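Local coordinates for protein endoglucanase (Clostridium thermocellum, PDB 2YIK) that probably hydrolyses internal beta-1,4-glucosidic bonds of cellulose as a glycosyl hydrolase family 9 endoglucanase, at residues L251-F254 / A255-P259; S276-Q279 / D280-W284. All coordinates share one frame; numbering follows the deposited sequence.

Contact 1 of 2, residues L251-F254 / A255-P259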
# COMPACT_ATOMS: atom_id res chain seq x y z
N LEU A 251 -6.81 15.02 -8.12
CA LEU A 251 -6.10 13.95 -8.80
C LEU A 251 -7.11 13.12 -9.59
O LEU A 251 -6.90 12.83 -10.77
CB LEU A 251 -5.33 13.09 -7.80
CG LEU A 251 -4.05 13.73 -7.25
CD1 LEU A 251 -3.61 13.03 -5.98
CD2 LEU A 251 -2.97 13.67 -8.32
N PHE A 252 -8.23 12.76 -8.96
CA PHE A 252 -9.24 11.96 -9.65
C PHE A 252 -9.76 12.69 -10.88
O PHE A 252 -9.99 12.07 -11.92
CB PHE A 252 -10.42 11.62 -8.75
CG PHE A 252 -11.40 10.66 -9.38
CD1 PHE A 252 -11.21 9.28 -9.29
CD2 PHE A 252 -12.50 11.14 -10.10
CE1 PHE A 252 -12.09 8.39 -9.92
CE2 PHE A 252 -13.39 10.25 -10.72
CZ PHE A 252 -13.18 8.88 -10.63
N ASP A 253 -9.96 14.00 -10.76
CA ASP A 253 -10.46 14.78 -11.89
C ASP A 253 -9.45 14.79 -13.04
O ASP A 253 -9.83 14.78 -14.21
CB ASP A 253 -10.75 16.22 -11.45
CG ASP A 253 -11.61 16.94 -12.46
OD1 ASP A 253 -12.73 16.45 -12.73
OD2 ASP A 253 -11.19 17.99 -12.98
N PHE A 254 -8.18 14.80 -12.69
CA PHE A 254 -7.11 14.78 -13.67
C PHE A 254 -7.17 13.42 -14.39
O PHE A 254 -7.07 13.35 -15.61
CB PHE A 254 -5.76 14.97 -12.96
CG PHE A 254 -4.56 14.85 -13.85
CD1 PHE A 254 -4.03 13.59 -14.16
CD2 PHE A 254 -3.93 15.98 -14.37
CE1 PHE A 254 -2.88 13.46 -14.95
CE2 PHE A 254 -2.78 15.87 -15.17
CZ PHE A 254 -2.25 14.60 -15.46
N ALA A 255 -7.34 12.35 -13.62
CA ALA A 255 -7.42 11.01 -14.21
C ALA A 255 -8.66 10.88 -15.09
O ALA A 255 -8.61 10.34 -16.18
CB ALA A 255 -7.45 9.93 -13.10
N GLU A 256 -9.78 11.41 -14.60
CA GLU A 256 -11.04 11.35 -15.33
C GLU A 256 -11.01 12.12 -16.65
O GLU A 256 -11.38 11.59 -17.69
CB GLU A 256 -12.17 11.88 -14.47
CG GLU A 256 -13.54 11.79 -15.12
CD GLU A 256 -14.63 12.41 -14.29
OE1 GLU A 256 -14.49 12.46 -13.05
OE2 GLU A 256 -15.64 12.85 -14.87
N LYS A 257 -10.57 13.37 -16.57
CA LYS A 257 -10.52 14.28 -17.71
C LYS A 257 -9.53 13.97 -18.83
O LYS A 257 -9.79 14.28 -19.99
CB LYS A 257 -10.24 15.70 -17.21
CG LYS A 257 -11.49 16.54 -16.96
CD LYS A 257 -12.57 15.78 -16.20
CE LYS A 257 -13.83 16.64 -16.04
NZ LYS A 257 -13.55 17.92 -15.30
N ASN A 258 -8.39 13.38 -18.48
CA ASN A 258 -7.37 13.09 -19.48
C ASN A 258 -7.41 11.68 -20.06
O ASN A 258 -8.01 10.78 -19.49
CB ASN A 258 -5.99 13.40 -18.87
CG ASN A 258 -5.83 14.88 -18.52
OD1 ASN A 258 -5.53 15.24 -17.38
ND2 ASN A 258 -6.03 15.75 -19.52
N PRO A 259 -6.78 11.48 -21.24
CA PRO A 259 -6.75 10.16 -21.88
C PRO A 259 -6.29 9.07 -20.91
O PRO A 259 -5.40 9.28 -20.09
CB PRO A 259 -5.79 10.37 -23.05
CG PRO A 259 -6.14 11.78 -23.47
CD PRO A 259 -6.18 12.50 -22.13
O HOH W 1 -13.91 14.56 -11.43

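Contact 2 of 2, residues S276-Q279 / D280-W284. With CA (calcium ion), chain C.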
# COMPACT_ATOMS: atom_id res chain seq x y z
N SER A 276 -0.55 -3.64 -15.08
CA SER A 276 -1.49 -4.31 -15.98
C SER A 276 -2.61 -3.38 -16.47
O SER A 276 -2.90 -3.33 -17.66
CB SER A 276 -2.12 -5.52 -15.30
OG SER A 276 -1.12 -6.44 -14.94
N LYS A 277 -3.24 -2.66 -15.55
CA LYS A 277 -4.32 -1.76 -15.96
C LYS A 277 -4.59 -0.61 -15.01
O LYS A 277 -4.07 -0.57 -13.90
CB LYS A 277 -5.61 -2.54 -16.16
CG LYS A 277 -6.19 -3.10 -14.88
CD LYS A 277 -5.41 -4.33 -14.43
CE LYS A 277 -5.44 -4.52 -12.91
NZ LYS A 277 -6.37 -5.60 -12.45
N TRP A 278 -5.44 0.30 -15.46
CA TRP A 278 -5.79 1.47 -14.67
C TRP A 278 -7.22 1.43 -14.14
O TRP A 278 -7.54 2.12 -13.18
CB TRP A 278 -5.63 2.74 -15.52
CG TRP A 278 -6.50 2.76 -16.75
CD1 TRP A 278 -6.16 2.37 -18.02
CD2 TRP A 278 -7.87 3.19 -16.83
NE1 TRP A 278 -7.22 2.53 -18.87
CE2 TRP A 278 -8.28 3.04 -18.18
CE3 TRP A 278 -8.79 3.70 -15.89
CZ2 TRP A 278 -9.57 3.37 -18.61
CZ3 TRP A 278 -10.08 4.02 -16.33
CH2 TRP A 278 -10.45 3.86 -17.68
N GLN A 279 -8.07 0.61 -14.76
CA GLN A 279 -9.47 0.55 -14.35
C GLN A 279 -9.74 0.17 -12.90
O GLN A 279 -10.67 0.71 -12.29
CB GLN A 279 -10.27 -0.35 -15.29
CG GLN A 279 -10.40 0.22 -16.70
CD GLN A 279 -9.30 -0.26 -17.64
OE1 GLN A 279 -8.17 -0.52 -17.22
NE2 GLN A 279 -9.63 -0.35 -18.92
N ASP A 280 -8.94 -0.73 -12.33
CA ASP A 280 -9.15 -1.11 -10.94
C ASP A 280 -8.78 0.04 -10.00
O ASP A 280 -9.51 0.33 -9.06
CB ASP A 280 -8.35 -2.36 -10.60
CG ASP A 280 -6.89 -2.20 -10.91
OD1 ASP A 280 -6.59 -1.73 -12.03
OD2 ASP A 280 -6.05 -2.56 -10.06
N ASP A 281 -7.64 0.69 -10.25
CA ASP A 281 -7.22 1.82 -9.41
C ASP A 281 -8.23 2.96 -9.53
O ASP A 281 -8.54 3.64 -8.54
CB ASP A 281 -5.86 2.35 -9.84
CG ASP A 281 -4.80 1.26 -9.93
OD1 ASP A 281 -4.36 0.74 -8.89
OD2 ASP A 281 -4.41 0.94 -11.07
N TYR A 282 -8.72 3.18 -10.74
CA TYR A 282 -9.69 4.24 -11.01
C TYR A 282 -10.96 3.98 -10.19
O TYR A 282 -11.46 4.87 -9.51
CB TYR A 282 -10.02 4.26 -12.51
CG TYR A 282 -10.83 5.46 -12.96
CD1 TYR A 282 -10.22 6.70 -13.17
CD2 TYR A 282 -12.20 5.35 -13.17
CE1 TYR A 282 -10.97 7.81 -13.58
CE2 TYR A 282 -12.96 6.45 -13.57
CZ TYR A 282 -12.34 7.68 -13.77
OH TYR A 282 -13.10 8.76 -14.15
N CYS A 283 -11.46 2.74 -10.25
CA CYS A 283 -12.67 2.37 -9.51
C CYS A 283 -12.46 2.40 -7.99
O CYS A 283 -13.36 2.79 -7.25
CB CYS A 283 -13.16 0.99 -9.95
SG CYS A 283 -13.81 0.98 -11.64
N TRP A 284 -11.27 2.01 -7.56
CA TRP A 284 -10.86 2.00 -6.16
C TRP A 284 -10.94 3.44 -5.62
O TRP A 284 -11.52 3.69 -4.56
CB TRP A 284 -9.43 1.43 -6.10
CG TRP A 284 -8.63 1.51 -4.81
CD1 TRP A 284 -7.41 2.11 -4.67
CD2 TRP A 284 -8.87 0.81 -3.58
NE1 TRP A 284 -6.86 1.81 -3.45
CE2 TRP A 284 -7.73 1.01 -2.75
CE3 TRP A 284 -9.92 0.02 -3.09
CZ2 TRP A 284 -7.62 0.47 -1.47
CZ3 TRP A 284 -9.80 -0.53 -1.81
CH2 TRP A 284 -8.66 -0.31 -1.02
CA CA C . -4.06 -1.57 -11.63
O HOH W 2 -1.70 -2.13 -12.53
O HOH W 3 -3.02 -1.55 -9.25

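Contact 1 of 2, residues L251-F254 / A255-P259
Asp253 and Lys257, near the C-terminal end of helix 238-257, are joined by an i to i+4 salt bridge on the helix surface: Lys257 NZ lies 3.1 Å from Asp253 OD1, on the syn lone pair of that oxygen, and the second bond, to OD2, is weak. The lysine reaches the carboxylate by folding back: a bend at chi2 (46°) brings CD over Asp253 O and OD1, and a second at chi4 turns NZ onto the carboxylate, the two chains meeting at a slant. The carboxylates of Asp253 and Glu256 approach to 4.4 Å between OD1 and OE1, like charges bridged by one water that donates to both, which probably eases their repulsion. That water lies 2.6 Å from Asp253 OD1 and 2.7 Å from Glu256 OE1. Glu256 has CG anti to its backbone N (chi1 -177°) and runs on extended, which brings OE1 to the edge of the Phe252 ring, 3.4 Å from CE2, with ring and carboxylate planes 70° apart. The same oxygen also accepts a hydrogen bond from His297. Beneath these side chains the helical ladder continues with Lys257 N to Asp253 O at 2.8 Å, and its last rung, Asn258 N to Phe254 O, is longer at 3.2 Å; Asn258 is the first residue to leave helical phi/psi, and the amide end of its side chain lies over one face of the Phe254 ring. Around this helix end, Phe252 packs on helix 279-293 and stacks with Tyr282, Leu251 and Ala255 face helix 216-233, and Phe254 rests on Val177 of strand 177-184.

Contact 2 of 2, residues S276-Q279 / D280-W284
Lys277 and Asp280 meet at a calcium ion, the lysine through its backbone O, 2.5 Å from the metal, and the aspartate through both carboxylate oxygens. Asp280 opens the second segment: chi1 of 54° places its carboxylate between the backbone N and the carbonyl carbon, turned back toward the preceding loop, so that OD1 and OD2 grip the ion at 2.6 and 2.7 Å. OD2 is also bonded by Val321 N, while the Lys277 chain crosses the carboxylate at about a right angle, its NZ going on to a salt bridge with Asp320. Asp281 follows with a single ligand, OD2 at 2.6 Å, and its OD1 takes a hydrogen bond from one of the two calcium-bound waters. Tyr282 donates its N-H to Trp278 O and offers a ring face to the six-membered ring of Trp278, a T-shaped pair with planes at 89° and centroids 5.5 Å apart; its hydroxyl bonds Glu301. At Cys283 the N-H reaches Gln279 O, 3.0 Å away, and Trp284 N continues the helix by bonding Asp280 O. One carbonyl, three carboxylate oxygens and two waters thus form a calcium site at the start of helix 279-293, in the (alpha/alpha)6-barrel catalytic domain of glycosyl hydrolase family 9.

Followed from the N terminus, the chain first passes through contact 1, where helix 238-257 ends, then runs through an intervening loop and enters contact 2, where helix 279-293 begins. Each contact is local and closes only a helical turn or helix start; they stand in series, neither nesting nor crossing, with centres about 13 Å apart. They meet through Tyr282, whose OH lies 3.2 Å from Glu256 CG and whose ring also touches Ala255. Thus the outgoing end of one helix packs against the incoming end of the next, both beside helix 216-233, while the calcium ion of contact 2 fixes the loop to the second helix.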